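E2A dna-binding protein (PDB 2WB0) binds single-stranded DNA and, by forming multimers, unwinds the viral template without ATP during the elongation phase of adenovirus strand-displacement replication. Local coordinates at residues A[4-7]-A[8-11]; A[232-235]-A[236-240]; A[258-261]-A[262-265]. All coordinates share one frame; numbering follows the deposited sequence.

Contact 1: A[4-7]-A[8-11]; sequences IVSA and WEKG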
ATOM      1  N   ILE A   4      32.421 -22.324  -3.966  1.00 46.43           N
ATOM      2  CA  ILE A   4      31.125 -21.602  -3.967  1.00 46.15           C
ATOM      3  C   ILE A   4      29.975 -22.304  -3.185  1.00 44.80           C
ATOM      4  O   ILE A   4      29.755 -23.538  -3.232  1.00 44.92           O
ATOM      5  CB  ILE A   4      30.780 -21.037  -5.372  1.00 46.60           C
ATOM      6  CG1 ILE A   4      32.084 -20.512  -6.045  1.00 49.04           C
ATOM      7  CG2 ILE A   4      29.757 -19.895  -5.271  1.00 46.51           C
ATOM      8  CD1 ILE A   4      31.923 -19.782  -7.456  1.00 52.61           C
ATOM      9  N   VAL A   5      29.260 -21.469  -2.450  1.00 42.80           N
ATOM     10  CA  VAL A   5      28.156 -21.881  -1.583  1.00 40.50           C
ATOM     11  C   VAL A   5      26.839 -21.593  -2.287  1.00 38.41           C
ATOM     12  O   VAL A   5      26.767 -20.616  -3.059  1.00 37.94           O
ATOM     13  CB  VAL A   5      28.282 -21.155  -0.219  1.00 41.44           C
ATOM     14  CG1 VAL A   5      26.940 -20.903   0.441  1.00 41.81           C
ATOM     15  CG2 VAL A   5      29.186 -21.960   0.693  1.00 39.41           C
ATOM     16  N   SER A   6      25.841 -22.472  -2.095  1.00 34.66           N
ATOM     17  CA  SER A   6      24.462 -22.212  -2.550  1.00 31.81           C
ATOM     18  C   SER A   6      23.967 -20.861  -1.972  1.00 29.55           C
ATOM     19  O   SER A   6      24.254 -20.523  -0.844  1.00 27.74           O
ATOM     20  CB  SER A   6      23.502 -23.385  -2.174  1.00 31.06           C
ATOM     21  OG  SER A   6      23.224 -23.486  -0.753  1.00 28.69           O
ATOM     22  N   ALA A   7      23.264 -20.103  -2.803  1.00 28.85           N
ATOM     23  CA  ALA A   7      22.552 -18.905  -2.375  1.00 27.36           C
ATOM     24  C   ALA A   7      21.680 -19.139  -1.110  1.00 26.55           C
ATOM     25  O   ALA A   7      21.763 -18.378  -0.102  1.00 26.26           O
ATOM     26  CB  ALA A   7      21.759 -18.444  -3.510  1.00 26.38           C
ATOM     27  N   TRP A   8      20.901 -20.233  -1.109  1.00 25.38           N
ATOM     28  CA  TRP A   8      20.128 -20.596   0.074  1.00 24.78           C
ATOM     29  C   TRP A   8      20.940 -20.671   1.371  1.00 25.78           C
ATOM     30  O   TRP A   8      20.555 -20.065   2.403  1.00 25.32           O
ATOM     31  CB  TRP A   8      19.317 -21.888  -0.163  1.00 24.59           C
ATOM     32  CG  TRP A   8      18.344 -22.210   0.943  1.00 24.32           C
ATOM     33  CD1 TRP A   8      17.013 -21.830   0.988  1.00 20.94           C
ATOM     34  CD2 TRP A   8      18.585 -22.975   2.119  1.00 21.33           C
ATOM     35  NE1 TRP A   8      16.428 -22.328   2.116  1.00 23.30           N
ATOM     36  CE2 TRP A   8      17.360 -23.032   2.831  1.00 21.64           C
ATOM     37  CE3 TRP A   8      19.717 -23.632   2.654  1.00 22.11           C
ATOM     38  CZ2 TRP A   8      17.222 -23.715   4.022  1.00 19.02           C
ATOM     39  CZ3 TRP A   8      19.579 -24.312   3.874  1.00 22.93           C
ATOM     40  CH2 TRP A   8      18.361 -24.327   4.558  1.00 24.85           C
ATOM     41  N   GLU A   9      22.091 -21.356   1.364  1.00 25.37           N
ATOM     42  CA  GLU A   9      22.852 -21.398   2.588  1.00 25.91           C
ATOM     43  C   GLU A   9      23.381 -19.974   2.988  1.00 23.60           C
ATOM     44  O   GLU A   9      23.443 -19.657   4.133  1.00 24.22           O
ATOM     45  CB  GLU A   9      24.037 -22.388   2.469  1.00 27.21           C
ATOM     46  CG  GLU A   9      23.661 -23.868   2.648  1.00 29.56           C
ATOM     47  CD  GLU A   9      24.911 -24.790   2.455  1.00 32.80           C
ATOM     48  OE1 GLU A   9      25.373 -24.899   1.286  1.00 31.17           O
ATOM     49  OE2 GLU A   9      25.412 -25.330   3.473  1.00 28.12           O
ATOM     50  N   LYS A  10      23.741 -19.163   2.009  1.00 25.60           N
ATOM     51  CA  LYS A  10      24.292 -17.826   2.290  1.00 25.59           C
ATOM     52  C   LYS A  10      23.174 -16.956   2.933  1.00 25.85           C
ATOM     53  O   LYS A  10      23.371 -16.352   4.003  1.00 27.92           O
ATOM     54  CB  LYS A  10      24.801 -17.221   1.010  1.00 26.93           C
ATOM     55  CG  LYS A  10      25.127 -15.741   1.128  1.00 26.89           C
ATOM     56  CD  LYS A  10      25.790 -15.215  -0.086  1.00 28.63           C
ATOM     57  CE  LYS A  10      26.422 -13.866   0.227  1.00 29.11           C
ATOM     58  NZ  LYS A  10      26.564 -13.168  -1.067  1.00 30.13           N
ATOM     59  N   GLY A  11      21.981 -16.976   2.324  1.00 26.06           N
ATOM     60  CA  GLY A  11      20.761 -16.372   2.920  1.00 23.07           C
ATOM     61  C   GLY A  11      20.506 -16.824   4.325  1.00 23.76           C
ATOM     62  O   GLY A  11      20.244 -15.997   5.246  1.00 24.53           O
TER

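Contact 2: A[232-235]-A[236-240]; sequences APFL and GRQLP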
ATOM      1  N   ALA A 232      -6.892 -18.631  -2.520  1.00 26.76           N
ATOM      2  CA  ALA A 232      -8.171 -18.903  -3.156  1.00 27.86           C
ATOM      3  C   ALA A 232      -8.590 -17.576  -3.839  1.00 27.73           C
ATOM      4  O   ALA A 232      -8.472 -16.534  -3.207  1.00 28.87           O
ATOM      5  CB  ALA A 232      -9.222 -19.323  -2.128  1.00 27.65           C
ATOM      6  N   PRO A 233      -9.062 -17.633  -5.107  1.00 28.46           N
ATOM      7  CA  PRO A 233      -9.593 -16.457  -5.824  1.00 27.75           C
ATOM      8  C   PRO A 233     -10.675 -15.802  -5.000  1.00 26.28           C
ATOM      9  O   PRO A 233     -11.424 -16.500  -4.311  1.00 26.30           O
ATOM     10  CB  PRO A 233     -10.266 -17.073  -7.069  1.00 29.11           C
ATOM     11  CG  PRO A 233      -9.577 -18.391  -7.275  1.00 28.49           C
ATOM     12  CD  PRO A 233      -9.131 -18.866  -5.937  1.00 28.34           C
ATOM     13  N   PHE A 234     -10.767 -14.477  -5.074  1.00 23.16           N
ATOM     14  CA  PHE A 234     -11.861 -13.766  -4.424  1.00 21.22           C
ATOM     15  C   PHE A 234     -12.356 -12.658  -5.340  1.00 18.85           C
ATOM     16  O   PHE A 234     -11.679 -12.235  -6.278  1.00 19.01           O
ATOM     17  CB  PHE A 234     -11.456 -13.203  -3.047  1.00 19.40           C
ATOM     18  CG  PHE A 234     -10.170 -12.375  -3.069  1.00 18.55           C
ATOM     19  CD1 PHE A 234     -10.212 -11.013  -3.418  1.00 18.76           C
ATOM     20  CD2 PHE A 234      -8.955 -12.928  -2.670  1.00 18.78           C
ATOM     21  CE1 PHE A 234      -9.031 -10.200  -3.447  1.00 21.19           C
ATOM     22  CE2 PHE A 234      -7.745 -12.131  -2.699  1.00 20.47           C
ATOM     23  CZ  PHE A 234      -7.804 -10.735  -3.040  1.00 18.65           C
ATOM     24  N   LEU A 235     -13.563 -12.191  -5.068  1.00 19.97           N
ATOM     25  CA  LEU A 235     -14.173 -11.250  -6.002  1.00 19.01           C
ATOM     26  C   LEU A 235     -13.865  -9.829  -5.554  1.00 18.87           C
ATOM     27  O   LEU A 235     -13.297  -9.622  -4.483  1.00 17.99           O
ATOM     28  CB  LEU A 235     -15.681 -11.489  -5.982  1.00 20.01           C
ATOM     29  CG  LEU A 235     -16.378 -12.435  -6.980  1.00 22.93           C
ATOM     30  CD1 LEU A 235     -15.484 -13.109  -8.007  1.00 29.33           C
ATOM     31  CD2 LEU A 235     -17.167 -13.389  -6.218  1.00 29.26           C
ATOM     32  N   GLY A 236     -14.245  -8.834  -6.348  1.00 18.75           N
ATOM     33  CA  GLY A 236     -14.009  -7.419  -5.959  1.00 16.31           C
ATOM     34  C   GLY A 236     -12.613  -6.949  -6.323  1.00 17.33           C
ATOM     35  O   GLY A 236     -11.989  -7.422  -7.312  1.00 16.48           O
ATOM     36  N   ARG A 237     -12.098  -6.033  -5.514  1.00 14.95           N
ATOM     37  CA  ARG A 237     -10.850  -5.350  -5.908  1.00 14.02           C
ATOM     38  C   ARG A 237      -9.688  -6.330  -5.670  1.00 12.61           C
ATOM     39  O   ARG A 237      -9.787  -7.117  -4.762  1.00 14.33           O
ATOM     40  CB  ARG A 237     -10.712  -4.108  -5.029  1.00 11.11           C
ATOM     41  CG  ARG A 237      -9.418  -3.272  -5.295  1.00 14.47           C
ATOM     42  CD  ARG A 237      -9.376  -2.041  -4.341  1.00  9.61           C
ATOM     43  NE  ARG A 237     -10.520  -1.143  -4.541  1.00 11.37           N
ATOM     44  CZ  ARG A 237     -11.678  -1.091  -3.844  1.00 19.28           C
ATOM     45  NH1 ARG A 237     -11.965  -1.904  -2.818  1.00 15.01           N
ATOM     46  NH2 ARG A 237     -12.598  -0.176  -4.202  1.00 20.07           N
ATOM     47  N   GLN A 238      -8.632  -6.268  -6.488  1.00 14.17           N
ATOM     48  CA  GLN A 238      -7.524  -7.254  -6.494  1.00 15.24           C
ATOM     49  C   GLN A 238      -6.205  -6.685  -5.997  1.00 14.95           C
ATOM     50  O   GLN A 238      -5.143  -7.322  -6.093  1.00 15.35           O
ATOM     51  CB  GLN A 238      -7.363  -7.779  -7.913  1.00 15.12           C
ATOM     52  CG  GLN A 238      -8.676  -8.486  -8.398  1.00 19.03           C
ATOM     53  CD  GLN A 238      -9.029  -9.663  -7.568  1.00 19.26           C
ATOM     54  OE1 GLN A 238      -8.240 -10.600  -7.471  1.00 21.70           O
ATOM     55  NE2 GLN A 238     -10.195  -9.641  -6.942  1.00 16.02           N
ATOM     56  N   LEU A 239      -6.240  -5.481  -5.437  1.00 13.63           N
ATOM     57  CA  LEU A 239      -5.091  -4.923  -4.761  1.00 14.48           C
ATOM     58  C   LEU A 239      -5.587  -4.073  -3.631  1.00 12.04           C
ATOM     59  O   LEU A 239      -6.723  -3.641  -3.613  1.00 13.91           O
ATOM     60  CB  LEU A 239      -4.233  -3.975  -5.689  1.00 14.95           C
ATOM     61  CG  LEU A 239      -3.920  -4.499  -7.093  1.00 24.61           C
ATOM     62  CD1 LEU A 239      -3.900  -3.405  -8.196  1.00 26.92           C
ATOM     63  CD2 LEU A 239      -2.540  -5.218  -6.955  1.00 30.46           C
ATOM     64  N   PRO A 240      -4.725  -3.793  -2.655  1.00 13.60           N
ATOM     65  CA  PRO A 240      -5.150  -2.986  -1.499  1.00 12.48           C
ATOM     66  C   PRO A 240      -5.861  -1.675  -1.871  1.00 13.28           C
ATOM     67  O   PRO A 240      -5.377  -0.911  -2.777  1.00 13.08           O
ATOM     68  CB  PRO A 240      -3.791  -2.699  -0.794  1.00 13.63           C
ATOM     69  CG  PRO A 240      -3.114  -4.089  -0.926  1.00 12.73           C
ATOM     70  CD  PRO A 240      -3.441  -4.452  -2.413  1.00 13.12           C
TER
HETATM   71  O   HOH W   1      -8.625 -13.458  -6.652  1.00 24.87           O

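Contact 3: A[258-261]-A[262-265]; sequences ISDK and SVLA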
ATOM      1  N   ILE A 258       7.988  25.195  12.177  1.00 35.51           N
ATOM      2  CA  ILE A 258       8.381  23.846  11.725  1.00 32.51           C
ATOM      3  C   ILE A 258       9.451  23.973  10.641  1.00 31.84           C
ATOM      4  O   ILE A 258       9.298  24.712   9.670  1.00 29.02           O
ATOM      5  CB  ILE A 258       7.121  23.042  11.167  1.00 33.74           C
ATOM      6  CG1 ILE A 258       6.048  22.855  12.257  1.00 30.04           C
ATOM      7  CG2 ILE A 258       7.529  21.671  10.543  1.00 30.68           C
ATOM      8  CD1 ILE A 258       4.599  22.668  11.701  1.00 21.82           C
ATOM      9  N   SER A 259      10.563  23.293  10.823  1.00 31.16           N
ATOM     10  CA  SER A 259      11.527  23.339   9.744  1.00 32.11           C
ATOM     11  C   SER A 259      11.645  21.985   9.061  1.00 30.11           C
ATOM     12  O   SER A 259      12.267  21.890   8.001  1.00 30.47           O
ATOM     13  CB  SER A 259      12.901  23.811  10.236  1.00 32.30           C
ATOM     14  OG  SER A 259      13.278  22.970  11.280  1.00 35.51           O
ATOM     15  N   ASP A 260      11.064  20.947   9.660  1.00 28.27           N
ATOM     16  CA  ASP A 260      11.204  19.623   9.061  1.00 26.33           C
ATOM     17  C   ASP A 260      10.416  19.640   7.719  1.00 25.47           C
ATOM     18  O   ASP A 260       9.172  19.770   7.686  1.00 23.33           O
ATOM     19  CB  ASP A 260      10.826  18.524  10.053  1.00 27.33           C
ATOM     20  CG  ASP A 260      10.942  17.102   9.453  1.00 28.42           C
ATOM     21  OD1 ASP A 260      10.649  16.933   8.236  1.00 26.93           O
ATOM     22  OD2 ASP A 260      11.305  16.169  10.193  1.00 26.11           O
ATOM     23  N   LYS A 261      11.129  19.560   6.605  1.00 23.92           N
ATOM     24  CA  LYS A 261      10.400  19.571   5.303  1.00 24.73           C
ATOM     25  C   LYS A 261       9.364  18.413   5.126  1.00 23.05           C
ATOM     26  O   LYS A 261       8.345  18.597   4.427  1.00 23.93           O
ATOM     27  CB  LYS A 261      11.338  19.681   4.075  1.00 25.33           C
ATOM     28  CG  LYS A 261      12.282  20.938   4.061  1.00 31.04           C
ATOM     29  CD  LYS A 261      11.584  22.150   4.672  1.00 37.64           C
ATOM     30  CE  LYS A 261      12.427  23.478   4.574  1.00 45.51           C
ATOM     31  NZ  LYS A 261      12.621  24.083   3.186  1.00 47.13           N
ATOM     32  N   SER A 262       9.639  17.261   5.750  1.00 21.69           N
ATOM     33  CA  SER A 262       8.743  16.050   5.794  1.00 22.02           C
ATOM     34  C   SER A 262       7.456  16.421   6.401  1.00 20.97           C
ATOM     35  O   SER A 262       6.344  16.009   5.922  1.00 21.31           O
ATOM     36  CB  SER A 262       9.268  15.013   6.829  1.00 20.74           C
ATOM     37  OG  SER A 262      10.265  14.382   6.201  1.00 32.79           O
ATOM     38  N   VAL A 263       7.594  17.101   7.537  1.00 19.64           N
ATOM     39  CA  VAL A 263       6.431  17.523   8.303  1.00 19.30           C
ATOM     40  C   VAL A 263       5.631  18.572   7.538  1.00 19.15           C
ATOM     41  O   VAL A 263       4.377  18.521   7.481  1.00 17.20           O
ATOM     42  CB  VAL A 263       6.830  17.989   9.740  1.00 19.40           C
ATOM     43  CG1 VAL A 263       5.585  18.418  10.478  1.00 19.81           C
ATOM     44  CG2 VAL A 263       7.557  16.847  10.474  1.00 19.06           C
ATOM     45  N   LEU A 264       6.333  19.503   6.902  1.00 19.55           N
ATOM     46  CA  LEU A 264       5.677  20.562   6.139  1.00 20.11           C
ATOM     47  C   LEU A 264       4.870  19.982   4.962  1.00 20.33           C
ATOM     48  O   LEU A 264       3.827  20.563   4.498  1.00 19.83           O
ATOM     49  CB  LEU A 264       6.736  21.537   5.592  1.00 18.50           C
ATOM     50  CG  LEU A 264       7.046  22.887   6.285  1.00 25.73           C
ATOM     51  CD1 LEU A 264       6.223  23.367   7.458  1.00 24.56           C
ATOM     52  CD2 LEU A 264       8.532  23.155   6.413  1.00 24.93           C
ATOM     53  N   ALA A 265       5.344  18.858   4.430  1.00 18.15           N
ATOM     54  CA  ALA A 265       4.536  18.206   3.370  1.00 17.28           C
ATOM     55  C   ALA A 265       3.106  17.971   3.820  1.00 16.72           C
ATOM     56  O   ALA A 265       2.148  18.235   3.043  1.00 17.63           O
ATOM     57  CB  ALA A 265       5.186  16.854   2.919  1.00 17.22           C
TER
HETATM   58  O   HOH W   2      12.749  15.637   6.292  1.00 29.26           O

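Contact 1: A[4-7]-A[8-11]
Ser6 and Glu9 meet at an N-terminal helix cap on the surface of the domain, where the first modelled residues lead into helix 7-21. Ser6 holds the N-cap position: its OG takes the backbone N-H of Glu9 (OG to N 3.2 Å, angle at hydrogen 158°), so the side chain supplies an acceptor to an amide of the first turn. With chi1 at 70°, OG sits between the serine's own N and carbonyl carbon, within reach of the Glu9 amide. The Glu9 side chain runs back past the same hydroxyl, bringing CG to 3.5 Å from OG; a weak, unsettled bond from OG to OE1 may add to this.

The helix's own i to i+4 bonds start at the cap residue: Ser6 O receives Lys10 N at 3.2 Å, and Ala7 O receives Gly11 N at 2.8 Å in an almost straight bond (174°). One residue before the cap, Val5 crosses Glu9 at about a right angle, its CG1 methyl 3.8 Å from Glu9 CB. Lys10 NZ bonds Phe82 O and forms a cation-pi contact with the Phe82 ring at the end of helix 64-83, while Trp8 NE1 bonds Lys33 O, the indole touches Leu34 and Tyr87, and Ala7 rests on Val85.

Contact 2: A[232-235]-A[236-240]
Gln238 reaches back across the turn to Phe234, four residues earlier, in the loop between strands 216-220 and 242-246. From CB the glutamine bends at chi2, folding the chain so that its amide returns over its own loop. CD comes to 3.9 Å from Phe234 O. At the tip the two ends of the amide divide the work. NE2 gives one hydrogen to Gly236 O, 2.9 Å away, in a practically straight bond (178°) that lies in Gln238's own amide plane, though the donor stands well above the plane of the Gly236 carbonyl. The other goes to Phe234 O at 3.1 Å, more bent (144°) and arriving from above that carbonyl's plane; Phe234 O also takes a weak hydrogen bond from Arg338 NH1. OE1 accepts from a water at 3.0 Å, which in turn accepts from Phe234 N at 2.8 Å.

The two side chains run antiparallel past one another, ring and amide planes 38° apart, with Phe234 CE1 3.7 Å from Gln238 NE2. At the ring's edge, CE1 lies 3.4 Å from Arg237 O. Phe234 also meets His231, and its side chain passes about 4 Å from that of the zinc ligand Cys225. One primary amide thus joins Gly236 O and Phe234 O directly and Phe234 N through water, and probably steadies this turn beside the zinc site.

Contact 3: A[258-261]-A[262-265]
Val263 packs against both Ile258 and Asp260, one methyl to each, and crosses both side chains at about a right angle. Its CG1, anti to the backbone N (chi1 180°), meets Ile258 CG2 at 3.8 Å, while CG2 lies 3.5 Å from Asp260 CG, the carboxylate carbon. Ile258 also runs antiparallel past Leu264: its CG2 touches Leu264 CD1 at 3.8 Å. The second methyl of Leu264, CD2, lies against Lys261 CD at 3.7 Å, the Lys261 and Leu264 side chains extending alongside each other with the same heading.

These side chains flank the N-terminus of helix 261-268, a short helix between strands 242-246 and 271-276, and Asp260 is its N-cap. With chi1 at 179° the Asp260 side chain turns away from its own N and carries the carboxylate towards the amides of the first turn, where OD1 accepts from Val263 N at 3.1 Å and, weakly, from Ser262 N. A water links Asp260 OD1 and Ser262 OG, donating to OD1 and pairing with OG at 2.8 Å. The model places OD1 too near a neighbouring atom, so the details of all its bonds, that from the water included, are less certain. The acidic cap would also suit the positive end of the helix dipole. Behind the cap the main-chain ladder starts with Leu264 N to Asp260 O, 3.0 Å, and Ala265 N to Lys261 O. On the flank facing helix 189-206, Lys261, Ser262 and Ala265 touch Ala205, Phe202 and Ala201 respectively.

Contacts 1 and 3 are two versions of one device, a polar side chain closing the start of a helix: serine at the amino-terminal end of the model, aspartate at the short helix between two strands. Their centres are 44 Å apart, and neither is near an annotated site. Contact 2 caps no helix; a glutamine amide holds its turn, and the Phe234 side chain lies about 6 Å from a bound zinc ion. Its centre is 36 Å from that of contact 1 and 37 Å from that of contact 3, on the opposite side of the chain's centre from contact 3. None of the three touches another, the nearest atoms of contacts 2 and 3 being about 21 Å apart.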